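Local coordinates for uncharacterized protein (Bacteroides uniformis, PDB 4Q5K), which is uncharacterized but probably cleaves the sugar-peptide amide bond of cell-wall muropeptides, and here binds a GlcNAc-1,6-anhydro-MurNAc disaccharide, at residues L88-D93 and K145-L150; T115-I120 and G152-Y157. All blocks are in the same frame, centred on the assembly; numbering follows the deposited sequence. Where two conformers were deposited one is given.

Contact 1 of 2, residues L88-D93 and K145-L150; sequences LHYIAD and KIEQSL. With 2YP ((2R)-2-[[(1R,2S,3R,4R,5R)-4-acetamido-2-[(2S,3R,4R,5S,6R)-3-acetamido-6-(hydroxymethyl)-4,5-bis(oxidanyl)oxan-2-yl]oxy-6,8-dioxabicyclo[3.2.1]octan-3-yl]oxy]propanoic acid), chain B.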
loop_
_atom_site.group_PDB
_atom_site.type_symbol
_atom_site.label_atom_id
_atom_site.label_comp_id
_atom_site.label_asym_id
_atom_site.label_seq_id
_atom_site.Cartn_x
_atom_site.Cartn_y
_atom_site.Cartn_z
ATOM N N LEU A 88 7.682 6.986 -2.092
ATOM C CA LEU A 88 7.968 5.629 -1.640
ATOM C C LEU A 88 7.329 4.601 -2.554
ATOM O O LEU A 88 6.372 3.911 -2.211
ATOM C CB LEU A 88 7.526 5.458 -0.186
ATOM C CG LEU A 88 8.340 6.341 0.778
ATOM C CD1 LEU A 88 7.559 6.626 2.042
ATOM C CD2 LEU A 88 9.652 5.673 1.064
ATOM N N HIS A 89 7.917 4.468 -3.739
ATOM C CA HIS A 89 7.375 3.631 -4.802
ATOM C C HIS A 89 7.235 2.172 -4.443
ATOM O O HIS A 89 6.264 1.524 -4.816
ATOM C CB HIS A 89 8.254 3.757 -6.056
ATOM C CG HIS A 89 8.294 5.134 -6.613
ATOM N ND1 HIS A 89 7.187 5.721 -7.183
ATOM C CD2 HIS A 89 9.285 6.048 -6.674
ATOM C CE1 HIS A 89 7.495 6.943 -7.559
ATOM N NE2 HIS A 89 8.764 7.162 -7.277
ATOM N N TYR A 90 8.250 1.629 -3.779
ATOM C CA TYR A 90 8.220 0.218 -3.394
ATOM C C TYR A 90 7.564 0.061 -2.030
ATOM O O TYR A 90 7.899 0.746 -1.077
ATOM C CB TYR A 90 9.610 -0.345 -3.363
ATOM C CG TYR A 90 10.214 -0.528 -4.724
ATOM C CD1 TYR A 90 9.734 -1.504 -5.593
ATOM C CD2 TYR A 90 11.290 0.256 -5.137
ATOM C CE1 TYR A 90 10.310 -1.711 -6.834
ATOM C CE2 TYR A 90 11.859 0.044 -6.390
ATOM C CZ TYR A 90 11.387 -0.927 -7.234
ATOM O OH TYR A 90 11.967 -1.210 -8.463
ATOM N N ILE A 91 6.637 -0.884 -1.916
ATOM C CA ILE A 91 5.873 -1.040 -0.674
ATOM C C ILE A 91 6.780 -1.469 0.483
ATOM O O ILE A 91 6.563 -1.019 1.600
ATOM C CB ILE A 91 4.656 -1.954 -0.884
ATOM C CG1 ILE A 91 3.727 -1.326 -1.935
ATOM C CG2 ILE A 91 3.937 -2.189 0.385
ATOM C CD1 ILE A 91 3.339 0.138 -1.739
ATOM N N ALA A 92 7.854 -2.243 0.241
ATOM C CA ALA A 92 8.772 -2.533 1.361
ATOM C C ALA A 92 9.297 -1.241 1.959
ATOM O O ALA A 92 9.423 -1.115 3.167
ATOM C CB ALA A 92 9.950 -3.386 0.903
ATOM N N ASP A 93 9.598 -0.276 1.096
ATOM C CA ASP A 93 10.155 1.027 1.510
ATOM C C ASP A 93 9.087 1.856 2.231
ATOM O O ASP A 93 9.368 2.509 3.231
ATOM C CB ASP A 93 10.685 1.743 0.256
ATOM C CG ASP A 93 11.782 2.745 0.521
ATOM O OD1 ASP A 93 12.274 2.864 1.664
ATOM O OD2 ASP A 93 12.142 3.403 -0.470
ATOM N N LYS A 145 19.966 2.788 -6.745
ATOM C CA LYS A 145 20.556 2.867 -5.413
ATOM C C LYS A 145 19.536 2.525 -4.324
ATOM O O LYS A 145 19.853 1.809 -3.353
ATOM C CB LYS A 145 21.167 4.250 -5.169
ATOM C CG LYS A 145 22.436 4.486 -5.970
ATOM C CD LYS A 145 23.102 5.792 -5.621
ATOM C CE LYS A 145 24.155 6.150 -6.651
ATOM N NZ LYS A 145 24.848 7.429 -6.337
ATOM N N ILE A 146 18.310 3.008 -4.487
ATOM C CA ILE A 146 17.224 2.707 -3.559
ATOM C C ILE A 146 16.915 1.195 -3.581
ATOM O O ILE A 146 16.799 0.559 -2.532
ATOM C CB ILE A 146 15.999 3.581 -3.870
ATOM C CG1 ILE A 146 16.271 5.021 -3.437
ATOM C CG2 ILE A 146 14.731 3.047 -3.210
ATOM C CD1 ILE A 146 15.398 6.030 -4.126
ATOM N N GLU A 147 16.808 0.621 -4.776
ATOM C CA GLU A 147 16.576 -0.808 -4.939
ATOM C C GLU A 147 17.668 -1.624 -4.248
ATOM O O GLU A 147 17.371 -2.601 -3.578
ATOM C CB GLU A 147 16.527 -1.176 -6.418
ATOM C CG GLU A 147 15.287 -0.591 -7.121
ATOM C CD GLU A 147 15.329 -0.670 -8.642
ATOM O OE1 GLU A 147 16.407 -0.952 -9.206
ATOM O OE2 GLU A 147 14.282 -0.392 -9.262
ATOM N N GLN A 148 18.923 -1.243 -4.440
ATOM C CA GLN A 148 20.020 -1.967 -3.822
ATOM C C GLN A 148 19.950 -1.910 -2.309
ATOM O O GLN A 148 20.261 -2.896 -1.636
ATOM C CB GLN A 148 21.332 -1.374 -4.276
ATOM C CG GLN A 148 21.702 -1.648 -5.733
ATOM C CD GLN A 148 22.759 -0.664 -6.264
ATOM O OE1 GLN A 148 23.413 0.057 -5.493
ATOM N NE2 GLN A 148 22.931 -0.641 -7.577
ATOM N N SER A 149 19.519 -0.761 -1.778
ATOM C CA SER A 149 19.359 -0.583 -0.336
ATOM C C SER A 149 18.276 -1.467 0.234
ATOM O O SER A 149 18.381 -1.910 1.375
ATOM C CB SER A 149 19.078 0.892 0.043
ATOM O OG SER A 149 17.695 1.296 -0.087
ATOM N N LEU A 150 17.228 -1.702 -0.551
ATOM C CA LEU A 150 16.097 -2.517 -0.095
ATOM C C LEU A 150 16.358 -4.008 -0.228
ATOM O O LEU A 150 15.920 -4.797 0.603
ATOM C CB LEU A 150 14.848 -2.165 -0.901
ATOM C CG LEU A 150 14.258 -0.770 -0.707
ATOM C CD1 LEU A 150 13.261 -0.398 -1.786
ATOM C CD2 LEU A 150 13.594 -0.635 0.678
HETATM C C1 2YP B . 2.749 1.876 -7.126
HETATM O O1 2YP B . 2.458 0.654 -7.700
HETATM C C2 2YP B . 3.997 2.398 -7.817
HETATM C C3 2YP B . 4.293 3.838 -7.393
HETATM O O3 2YP B . 5.259 4.380 -8.274
HETATM C C4 2YP B . 3.049 4.718 -7.439
HETATM O OAC 2YP B . 5.054 0.306 -9.428
HETATM C CAB 2YP B . 5.550 0.536 -8.315
HETATM C CAA 2YP B . 6.649 -0.307 -7.754
HETATM N N2 2YP B . 5.132 1.538 -7.528
HETATM O O4 2YP B . 3.322 5.946 -6.768
HETATM C C5 2YP B . 1.886 4.029 -6.733
HETATM C C6 2YP B . 0.582 4.809 -6.812
HETATM O O6 2YP B . 0.144 5.022 -8.156
HETATM O O5 2YP B . 1.662 2.748 -7.346
HETATM C CA4 2YP B . 1.531 -0.202 -7.016
HETATM C CA3 2YP B . 1.169 -1.255 -8.059
HETATM O OAH 2YP B . -0.180 -1.692 -7.841
HETATM C CAI 2YP B . -1.057 -1.286 -8.906
HETATM C CAJ 2YP B . -1.465 0.164 -8.699
HETATM C CAL 2YP B . -2.245 -2.249 -8.990
HETATM O OAM 2YP B . -3.289 -1.874 -9.542
HETATM O O 2YP B . -2.046 -3.391 -8.470
HETATM C CA5 2YP B . 2.157 -0.813 -5.762
HETATM O OA5 2YP B . 3.304 -1.614 -6.146
HETATM C CA6 2YP B . 1.274 -1.842 -5.072
HETATM O OA6 2YP B . 1.647 -3.079 -5.705
HETATM C CA1 2YP B . 2.671 -2.763 -6.644
HETATM C CA2 2YP B . 2.100 -2.473 -8.035
HETATM N NAD 2YP B . 3.181 -2.326 -8.999
HETATM C CAE 2YP B . 3.469 -3.227 -9.919
HETATM O OAG 2YP B . 2.825 -4.264 -10.024
HETATM C CAF 2YP B . 4.630 -2.909 -10.816
#
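Y90 reaches across to E147 with its phenol hydroxyl, OH giving a short 2.6 Å hydrogen bond to OE2. The same hydroxyl also bonds to the backbone N of M123. The acceptor OE2 lies in the plane of the phenol ring, but the carboxylate is turned 61° from that plane. The hydroxyl meets OE2 on its anti side, 32° out of the carboxylate plane. Setting CG of Y90 opposite its carbonyl carbon (chi1 -72°) aims the ring at the helix, where CE2 rests 3.6 Å from CG of E147. Lower on the same ring, CD2 meets CD1 of L150 obliquely at 3.9 Å. Leucine suits this position because its fork spans two neighbours: CD1 lies against both the ring and D93, while CD2 reaches CB of D93 at 3.8 Å, the two side chains running roughly at right angles. The charged end of D93 is spoken for by R77, which forms a salt bridge with OD2.

Next to this contact, H89 turns the edge of its ring to the sugar: ND1 and O3 share a 2.6 Å hydrogen bond, with O3 near the ring plane. Its carbonyl O accepts from N2 of the ligand's acetamide at 2.9 Å. A phenylalanine at Y90 would probably keep the contact with L150 but leave OE2 of E147 and the backbone N of M123 without their hydroxyl partner. With S124 bonded to OE1, the buried carboxylate has a partner on each oxygen, which is likely to stabilise its negative charge, and the phenol, bonded at its hydroxyl, lies with CD1 4.0 Å from the acetyl methyl CAA.

Contact 2 of 2, residues T115-I120 and G152-Y157; sequences TERLSI and GKEVHY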
loop_
_atom_site.group_PDB
_atom_site.type_symbol
_atom_site.label_atom_id
_atom_site.label_comp_id
_atom_site.label_asym_id
_atom_site.label_seq_id
_atom_site.Cartn_x
_atom_site.Cartn_y
_atom_site.Cartn_z
ATOM N N THR A 115 9.494 -16.123 6.501
ATOM C CA THR A 115 10.182 -14.955 5.972
ATOM C C THR A 115 10.507 -15.173 4.496
ATOM O O THR A 115 10.541 -16.302 3.995
ATOM C CB THR A 115 11.505 -14.660 6.716
ATOM O OG1 THR A 115 12.407 -15.759 6.564
ATOM C CG2 THR A 115 11.266 -14.444 8.206
ATOM N N GLU A 116 10.709 -14.064 3.804
ATOM C CA GLU A 116 11.262 -14.079 2.462
ATOM C C GLU A 116 12.291 -12.971 2.337
ATOM O O GLU A 116 12.235 -11.959 3.066
ATOM C CB GLU A 116 10.185 -13.966 1.390
ATOM C CG GLU A 116 9.427 -12.671 1.385
ATOM C CD GLU A 116 8.522 -12.522 0.183
ATOM O OE1 GLU A 116 8.375 -13.487 -0.602
ATOM O OE2 GLU A 116 7.951 -11.420 0.026
ATOM N N ARG A 117 13.241 -13.198 1.436
ATOM C CA ARG A 117 14.307 -12.250 1.184
ATOM C C ARG A 117 13.900 -11.346 0.014
ATOM O O ARG A 117 13.564 -11.836 -1.075
ATOM C CB ARG A 117 15.595 -12.997 0.859
ATOM C CG ARG A 117 16.820 -12.144 1.018
ATOM C CD ARG A 117 18.070 -12.992 0.812
ATOM N NE ARG A 117 19.292 -12.201 0.759
ATOM C CZ ARG A 117 20.127 -12.047 1.779
ATOM N NH1 ARG A 117 19.849 -12.612 2.946
ATOM N NH2 ARG A 117 21.225 -11.315 1.642
ATOM N N LEU A 118 13.934 -10.042 0.237
ATOM C CA LEU A 118 13.557 -9.091 -0.804
ATOM C C LEU A 118 14.581 -9.094 -1.949
ATOM O O LEU A 118 15.792 -9.182 -1.735
ATOM C CB LEU A 118 13.456 -7.691 -0.213
ATOM C CG LEU A 118 12.422 -7.476 0.882
ATOM C CD1 LEU A 118 12.567 -6.077 1.483
ATOM C CD2 LEU A 118 11.019 -7.657 0.368
ATOM N N SER A 119 14.038 -9.029 -3.160
ATOM C CA SER A 119 14.825 -8.846 -4.380
ATOM C C SER A 119 14.053 -7.830 -5.231
ATOM O O SER A 119 13.018 -8.137 -5.831
ATOM C CB SER A 119 15.045 -10.191 -5.069
ATOM O OG SER A 119 15.769 -10.027 -6.251
ATOM N N ILE A 120 14.562 -6.596 -5.233
ATOM C CA ILE A 120 13.824 -5.468 -5.763
ATOM C C ILE A 120 14.635 -4.781 -6.851
ATOM O O ILE A 120 15.745 -4.336 -6.606
ATOM C CB ILE A 120 13.427 -4.497 -4.617
ATOM C CG1 ILE A 120 12.366 -5.169 -3.707
ATOM C CG2 ILE A 120 12.900 -3.194 -5.180
ATOM C CD1 ILE A 120 11.952 -4.341 -2.492
ATOM N N GLY A 152 17.883 -7.767 -0.443
ATOM C CA GLY A 152 18.706 -8.637 0.381
ATOM C C GLY A 152 18.226 -8.770 1.814
ATOM O O GLY A 152 18.707 -9.623 2.542
ATOM N N LYS A 153 17.330 -7.897 2.245
ATOM C CA LYS A 153 16.805 -8.000 3.591
ATOM C C LYS A 153 15.658 -8.986 3.642
ATOM O O LYS A 153 14.884 -9.113 2.706
ATOM C CB LYS A 153 16.349 -6.633 4.096
ATOM C CG LYS A 153 17.512 -5.671 4.300
ATOM C CD LYS A 153 17.126 -4.509 5.174
ATOM C CE LYS A 153 18.285 -3.526 5.303
ATOM N NZ LYS A 153 18.686 -2.938 4.002
ATOM N N GLU A 154 15.550 -9.647 4.778
ATOM C CA GLU A 154 14.456 -10.546 5.039
ATOM C C GLU A 154 13.310 -9.808 5.723
ATOM O O GLU A 154 13.523 -8.985 6.621
ATOM C CB GLU A 154 14.954 -11.757 5.855
ATOM C CG GLU A 154 15.865 -12.643 4.966
ATOM C CD GLU A 154 16.628 -13.694 5.696
ATOM O OE1 GLU A 154 17.595 -13.341 6.415
ATOM O OE2 GLU A 154 16.287 -14.883 5.516
ATOM N N VAL A 155 12.096 -10.165 5.326
ATOM C CA VAL A 155 10.894 -9.675 5.955
ATOM C C VAL A 155 10.003 -10.850 6.282
ATOM O O VAL A 155 10.069 -11.892 5.623
ATOM C CB VAL A 155 10.125 -8.651 5.063
ATOM C CG1 VAL A 155 10.982 -7.437 4.806
ATOM C CG2 VAL A 155 9.671 -9.270 3.779
ATOM N N HIS A 156 9.157 -10.691 7.289
ATOM C CA HIS A 156 8.168 -11.715 7.620
ATOM C C HIS A 156 6.940 -11.567 6.735
ATOM O O HIS A 156 6.530 -10.463 6.378
ATOM C CB HIS A 156 7.764 -11.606 9.092
ATOM C CG HIS A 156 8.886 -11.930 10.020
ATOM N ND1 HIS A 156 8.940 -13.107 10.731
ATOM C CD2 HIS A 156 10.011 -11.247 10.332
ATOM C CE1 HIS A 156 10.069 -13.154 11.407
ATOM N NE2 HIS A 156 10.735 -12.035 11.188
ATOM N N TYR A 157 6.340 -12.694 6.389
ATOM C CA TYR A 157 5.112 -12.687 5.602
ATOM C C TYR A 157 4.312 -13.945 5.911
ATOM O O TYR A 157 4.831 -14.875 6.540
ATOM C CB TYR A 157 5.407 -12.558 4.100
ATOM C CG TYR A 157 5.738 -13.828 3.384
ATOM C CD1 TYR A 157 6.769 -14.659 3.790
ATOM C CD2 TYR A 157 5.001 -14.224 2.282
ATOM C CE1 TYR A 157 7.048 -15.858 3.107
ATOM C CE2 TYR A 157 5.266 -15.417 1.601
ATOM C CZ TYR A 157 6.296 -16.229 2.027
ATOM O OH TYR A 157 6.578 -17.419 1.396
HETATM O O HOH W 1 13.933 -15.420 4.328
HETATM O O HOH W 2 8.679 -16.142 -0.803
HETATM O O HOH W 3 19.673 -11.907 5.462
#
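A chi1 of 62° on T115 places CG2 opposite its own carbonyl carbon, bringing this methyl squarely over the imidazole of H156, 3.7 Å from the ring centroid: a CH-pi contact. A branched threonine suits the place, since OG1 stays available for a water that also donates to OE2 of E154. H156 is steadied by S112, whose carbonyl bonds to ND1. On the other face of the strands, the Y157 ring (chi1 84°) presents one face to CG of E116, with the carboxylate nearly parallel to the ring; a second water joins OE1 of E116 to the phenol OH. V155, on the same face as E116, packs its CG1 against CD1 of L118 at 3.9 Å. L118 is buried, touching A92 and D187 beyond the pair, which suits an apolar side chain.

The backbones bond both ways between E116 and V155, with E116 N to V155 O and V155 N to E116 O each 2.9 Å. L118 N to K153 O and G152 N to L118 O, both 2.8 Å, continue the pairing. At the backbone angles of G152 a side chain would collide with the preceding carbonyl, so glycine fits. This is a small two-stranded antiparallel sheet, its strands joined by a long, mainly helical connection rather than a hairpin turn.

The centres of the two contacts lie about 12 Å apart, on the same side of the chain's centre, and their segments alternate in sequence: 88-93, 115-120, 145-150, 152-157. Helix 137-150 supplies the second segment of contact 1; after S151 the chain enters the second segment of contact 2. S151 OG ties the two, bonding to E147 O and to I120 N. Side chains mesh as well: I120 CG2 packs 3.4 Å from Y90 CE1, and L118 CD1 lies 3.8 Å from A92 CB. The link to the sugar-binding side is thus indirect: L118 and I120, just past strand 115-117, pack near H89, which bonds the sugar; contact 2 itself lies at the surface.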